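Local coordinates for protein putative sortase (PDB 2W1K) that probably acts as a class C sortase, a transpeptidase that covalently links pilin subunits during pilus fibre assembly in Streptococcus pneumoniae, at residues A[86-98]-A[108-122]. Numbering follows the deposited sequence.
Sequences HLGMGLAHVDGTP and SVIAGHRAEPSHVFF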
loop_
_atom_site.group_PDB
_atom_site.type_symbol
_atom_site.label_atom_id
_atom_site.label_comp_id
_atom_site.label_asym_id
_atom_site.label_seq_id
_atom_site.Cartn_x
_atom_site.Cartn_y
_atom_site.Cartn_z
ATOM N N HIS A 86 -0.159 10.678 8.668
ATOM C CA HIS A 86 -0.146 10.065 7.325
ATOM C C HIS A 86 -1.525 9.601 6.815
ATOM O O HIS A 86 -1.881 9.713 5.623
ATOM C CB HIS A 86 0.782 8.830 7.263
ATOM C CG HIS A 86 2.228 9.167 7.370
ATOM N ND1 HIS A 86 3.196 8.255 7.765
ATOM C CD2 HIS A 86 2.869 10.366 7.236
ATOM C CE1 HIS A 86 4.353 8.880 7.870
ATOM N NE2 HIS A 86 4.186 10.148 7.513
ATOM N N LEU A 87 -2.294 9.001 7.698
ATOM C CA LEU A 87 -3.618 8.561 7.279
ATOM C C LEU A 87 -4.570 9.710 6.996
ATOM O O LEU A 87 -5.598 9.498 6.337
ATOM C CB LEU A 87 -4.248 7.642 8.310
ATOM C CG LEU A 87 -3.631 6.212 8.356
ATOM C CD1 LEU A 87 -4.264 5.426 9.536
ATOM C CD2 LEU A 87 -3.792 5.491 7.000
ATOM N N GLY A 88 -4.221 10.913 7.484
ATOM C CA GLY A 88 -4.997 12.105 7.159
ATOM C C GLY A 88 -4.605 12.596 5.778
ATOM O O GLY A 88 -5.335 13.386 5.156
ATOM N N MET A 89 -3.439 12.158 5.276
ATOM C CA MET A 89 -2.981 12.659 3.959
ATOM C C MET A 89 -3.017 11.700 2.770
ATOM O O MET A 89 -2.767 12.136 1.614
ATOM C CB MET A 89 -1.590 13.374 4.064
ATOM C CG MET A 89 -0.553 12.599 4.744
ATOM S SD MET A 89 0.737 13.736 5.467
ATOM C CE MET A 89 1.023 14.750 4.036
ATOM N N GLY A 90 -3.374 10.440 2.991
ATOM C CA GLY A 90 -3.289 9.446 1.932
ATOM C C GLY A 90 -3.352 8.070 2.560
ATOM O O GLY A 90 -4.028 7.877 3.626
ATOM N N LEU A 91 -2.725 7.075 1.884
ATOM C CA LEU A 91 -2.760 5.673 2.375
ATOM C C LEU A 91 -1.441 5.469 3.072
ATOM O O LEU A 91 -0.526 6.255 2.861
ATOM C CB LEU A 91 -2.887 4.691 1.206
ATOM C CG LEU A 91 -4.063 5.034 0.303
ATOM C CD1 LEU A 91 -4.092 4.121 -0.894
ATOM C CD2 LEU A 91 -5.461 4.995 1.171
ATOM N N ALA A 92 -1.309 4.447 3.902
ATOM C CA ALA A 92 -0.027 4.336 4.695
ATOM C C ALA A 92 0.359 2.893 4.847
ATOM O O ALA A 92 -0.466 2.084 5.290
ATOM C CB ALA A 92 -0.148 4.953 6.056
ATOM N N HIS A 93 1.623 2.559 4.508
ATOM C CA HIS A 93 2.095 1.214 4.709
ATOM C C HIS A 93 2.156 0.942 6.216
ATOM O O HIS A 93 2.492 1.845 7.013
ATOM C CB HIS A 93 3.469 1.051 4.051
ATOM C CG HIS A 93 4.159 -0.195 4.460
ATOM N ND1 HIS A 93 4.991 -0.246 5.567
ATOM C CD2 HIS A 93 4.118 -1.464 3.946
ATOM C CE1 HIS A 93 5.411 -1.482 5.728
ATOM N NE2 HIS A 93 4.899 -2.243 4.773
ATOM N N VAL A 94 1.764 -0.272 6.612
ATOM C CA VAL A 94 1.765 -0.750 8.023
ATOM C C VAL A 94 3.119 -1.324 8.448
ATOM O O VAL A 94 3.563 -2.367 7.978
ATOM C CB VAL A 94 0.599 -1.744 8.237
ATOM C CG1 VAL A 94 0.581 -2.305 9.706
ATOM C CG2 VAL A 94 -0.775 -0.916 7.989
ATOM N N ASP A 95 3.814 -0.581 9.300
ATOM C CA ASP A 95 5.098 -1.011 9.823
ATOM C C ASP A 95 5.002 -2.422 10.396
ATOM O O ASP A 95 4.053 -2.746 11.163
ATOM C CB ASP A 95 5.555 -0.040 10.888
ATOM C CG ASP A 95 6.993 -0.370 11.421
ATOM O OD1 ASP A 95 7.973 -0.432 10.652
ATOM O OD2 ASP A 95 7.157 -0.617 12.624
ATOM N N GLY A 96 6.001 -3.251 10.070
ATOM C CA GLY A 96 6.148 -4.544 10.632
ATOM C C GLY A 96 5.602 -5.519 9.549
ATOM O O GLY A 96 5.624 -6.743 9.714
ATOM N N THR A 97 5.060 -4.984 8.470
ATOM C CA THR A 97 4.776 -5.841 7.260
ATOM C C THR A 97 5.771 -5.412 6.155
ATOM O O THR A 97 6.209 -4.250 6.099
ATOM C CB THR A 97 3.336 -5.752 6.753
ATOM O OG1 THR A 97 3.118 -4.466 6.135
ATOM C CG2 THR A 97 2.359 -5.987 7.989
ATOM N N PRO A 98 6.141 -6.364 5.286
ATOM C CA PRO A 98 7.075 -6.017 4.244
ATOM C C PRO A 98 6.586 -4.886 3.341
ATOM O O PRO A 98 5.373 -4.690 3.079
ATOM C CB PRO A 98 7.312 -7.376 3.502
ATOM C CG PRO A 98 5.923 -8.132 3.716
ATOM C CD PRO A 98 5.687 -7.778 5.225
ATOM N N SER A 108 2.293 -7.452 2.005
ATOM C CA SER A 108 2.597 -6.059 2.352
ATOM C C SER A 108 1.219 -5.439 2.680
ATOM O O SER A 108 0.245 -5.691 1.928
ATOM C CB SER A 108 3.203 -5.316 1.143
ATOM O OG SER A 108 3.344 -3.911 1.443
ATOM N N VAL A 109 1.106 -4.685 3.792
ATOM C CA VAL A 109 -0.264 -4.216 4.281
ATOM C C VAL A 109 -0.274 -2.704 4.201
ATOM O O VAL A 109 0.639 -2.067 4.721
ATOM C CB VAL A 109 -0.632 -4.696 5.725
ATOM C CG1 VAL A 109 -2.067 -4.284 6.036
ATOM C CG2 VAL A 109 -0.644 -6.282 5.792
ATOM N N ILE A 110 -1.255 -2.153 3.505
ATOM C CA ILE A 110 -1.403 -0.680 3.303
ATOM C C ILE A 110 -2.768 -0.336 4.004
ATOM O O ILE A 110 -3.819 -0.970 3.716
ATOM C CB ILE A 110 -1.533 -0.292 1.812
ATOM C CG1 ILE A 110 -0.309 -0.684 0.856
ATOM C CG2 ILE A 110 -1.834 1.225 1.595
ATOM C CD1 ILE A 110 0.962 -0.417 1.365
ATOM N N ALA A 111 -2.770 0.687 4.857
ATOM C CA ALA A 111 -4.004 1.048 5.514
ATOM C C ALA A 111 -4.658 2.303 4.893
ATOM O O ALA A 111 -3.996 3.137 4.242
ATOM C CB ALA A 111 -3.763 1.222 7.048
ATOM N N GLY A 112 -5.978 2.432 5.034
ATOM C CA GLY A 112 -6.569 3.719 4.744
ATOM C C GLY A 112 -7.880 3.907 5.438
ATOM O O GLY A 112 -8.599 2.898 5.724
ATOM N N HIS A 113 -8.232 5.190 5.669
ATOM C CA HIS A 113 -9.528 5.521 6.316
ATOM C C HIS A 113 -10.794 5.173 5.587
ATOM O O HIS A 113 -10.836 5.124 4.336
ATOM C CB HIS A 113 -9.570 6.983 6.670
ATOM C CG HIS A 113 -8.775 7.306 7.875
ATOM N ND1 HIS A 113 -8.879 6.552 9.037
ATOM C CD2 HIS A 113 -7.975 8.363 8.157
ATOM C CE1 HIS A 113 -8.150 7.130 9.979
ATOM N NE2 HIS A 113 -7.615 8.248 9.475
ATOM N N ARG A 114 -11.826 4.900 6.385
ATOM C CA ARG A 114 -13.132 4.463 5.851
ATOM C C ARG A 114 -14.071 5.665 5.611
ATOM O O ARG A 114 -14.834 5.704 4.621
ATOM C CB ARG A 114 -13.823 3.540 6.836
ATOM C CG ARG A 114 -14.999 2.821 6.187
ATOM C CD ARG A 114 -14.424 1.907 5.124
ATOM N NE ARG A 114 -15.422 1.126 4.381
ATOM C CZ ARG A 114 -15.988 -0.043 4.748
ATOM N NH1 ARG A 114 -15.786 -0.639 5.963
ATOM N NH2 ARG A 114 -16.852 -0.579 3.888
ATOM N N ALA A 115 -14.000 6.626 6.510
ATOM C CA ALA A 115 -14.898 7.784 6.522
ATOM C C ALA A 115 -14.210 9.026 7.151
ATOM O O ALA A 115 -14.773 9.685 8.000
ATOM C CB ALA A 115 -16.129 7.427 7.311
ATOM N N GLU A 116 -12.959 9.239 6.820
ATOM C CA GLU A 116 -12.214 10.466 7.038
ATOM C C GLU A 116 -12.965 11.715 6.528
ATOM O O GLU A 116 -13.447 11.709 5.417
ATOM C CB GLU A 116 -10.842 10.315 6.267
ATOM C CG GLU A 116 -10.082 11.588 6.032
ATOM C CD GLU A 116 -9.469 12.060 7.335
ATOM O OE1 GLU A 116 -9.606 11.321 8.370
ATOM O OE2 GLU A 116 -8.857 13.148 7.326
ATOM N N PRO A 117 -13.022 12.796 7.350
ATOM C CA PRO A 117 -13.882 13.884 7.040
ATOM C C PRO A 117 -13.653 14.444 5.648
ATOM O O PRO A 117 -14.559 15.023 5.090
ATOM C CB PRO A 117 -13.556 14.929 8.135
ATOM C CG PRO A 117 -13.269 14.122 9.268
ATOM C CD PRO A 117 -12.392 13.021 8.674
ATOM N N SER A 118 -12.498 14.309 5.036
ATOM C CA SER A 118 -12.464 15.093 3.811
ATOM C C SER A 118 -12.116 14.352 2.516
ATOM O O SER A 118 -12.024 15.000 1.494
ATOM C CB SER A 118 -11.626 16.389 4.026
ATOM O OG SER A 118 -10.851 16.381 5.265
ATOM N N HIS A 119 -11.995 13.005 2.571
ATOM C CA HIS A 119 -11.511 12.178 1.480
ATOM C C HIS A 119 -12.096 10.794 1.495
ATOM O O HIS A 119 -12.191 10.179 2.513
ATOM C CB HIS A 119 -9.998 12.062 1.597
ATOM C CG HIS A 119 -9.309 13.389 1.516
ATOM N ND1 HIS A 119 -8.521 13.890 2.533
ATOM C CD2 HIS A 119 -9.369 14.364 0.573
ATOM C CE1 HIS A 119 -8.078 15.092 2.200
ATOM N NE2 HIS A 119 -8.583 15.406 1.018
ATOM N N VAL A 120 -12.399 10.265 0.335
ATOM C CA VAL A 120 -13.009 8.925 0.253
ATOM C C VAL A 120 -12.116 7.821 0.719
ATOM O O VAL A 120 -12.538 6.975 1.482
ATOM C CB VAL A 120 -13.522 8.665 -1.140
ATOM C CG1 VAL A 120 -14.164 7.289 -1.222
ATOM C CG2 VAL A 120 -14.568 9.809 -1.545
ATOM N N PHE A 121 -10.844 7.847 0.284
ATOM C CA PHE A 121 -9.847 6.837 0.686
ATOM C C PHE A 121 -10.416 5.425 0.544
ATOM O O PHE A 121 -10.910 5.051 -0.585
ATOM C CB PHE A 121 -9.292 7.068 2.092
ATOM C CG PHE A 121 -8.428 8.257 2.210
ATOM C CD1 PHE A 121 -7.679 8.703 1.122
ATOM C CD2 PHE A 121 -8.367 8.979 3.398
ATOM C CE1 PHE A 121 -6.788 9.890 1.174
ATOM C CE2 PHE A 121 -7.456 10.124 3.536
ATOM C CZ PHE A 121 -6.683 10.609 2.387
ATOM N N PHE A 122 -10.384 4.626 1.622
ATOM C CA PHE A 122 -10.915 3.253 1.448
ATOM C C PHE A 122 -12.465 3.071 1.730
ATOM O O PHE A 122 -12.950 1.967 2.095
ATOM C CB PHE A 122 -10.020 2.301 2.276
ATOM C CG PHE A 122 -8.638 2.004 1.627
ATOM C CD1 PHE A 122 -8.392 2.329 0.278
ATOM C CD2 PHE A 122 -7.632 1.337 2.350
ATOM C CE1 PHE A 122 -7.164 1.994 -0.335
ATOM C CE2 PHE A 122 -6.431 0.996 1.799
ATOM C CZ PHE A 122 -6.182 1.280 0.451
HETATM O O HOH W 1 -6.407 7.059 5.145
HETATM O O HOH W 2 -7.393 14.744 5.937
#
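Ala92 and Ala111 form a hydrogen-bonded pair of two adjacent antiparallel strands, 91-93 and 106-111, in the sortase β-barrel. The pairing is reciprocal: Ala92 N donates to Ala111 O at 3.0 Å, and Ala111 N returns to Ala92 O at 2.7 Å, nearly straight at 178°. One step on, His93 and Ile110 make a non-hydrogen-bonded pair, and the ladder resumes with Val94 N on Val109 O at 2.8 Å.

Past this rung the chain reverses through the type II turn Val94-Thr97, and side-chain hydroxyls take over. Thr97 OG1, lying between its own backbone N and carbonyl carbon (chi1 72°), donates to Val94 O in the carbonyl plane and accepts from Val109 N at 3.1 Å, while its CG2 packs on Val109 CG2. Ser108 OG donates to Pro98 O at 2.7 Å, also in the carbonyl plane. The His93 ring presents its edge to Ser108 OG; its ND1 is held by Tyr54.

Apolar contacts divide between the sheet faces. On one, Val94 CG2 meets Ala111 CB; on the other, Leu91 CB meets Ile110 CG2. Leu91 also reaches over Phe122 in a CH-pi contact, CD2 lying 3.9 Å from the ring centroid and 15° off its normal.

Beyond the strands, Phe121 CZ approaches to 3.4 Å from the N of Gly90, the first residue to leave helical backbone angles, with positive phi, and His119 CB covers the ring face opposite Gly90 O. A water donates to Leu87 O and Gly90 O and accepts from His113 N, whose ring carries Leu87 CD1 over one face. Arg114 NH1 hydrogen-bonds Cys175 O, and its guanidinium forms salt bridges with Asp176 and Asp126. The whole is an antiparallel strand pair of the sortase β-barrel, in which strand 106-111 also runs beside strand 168-176.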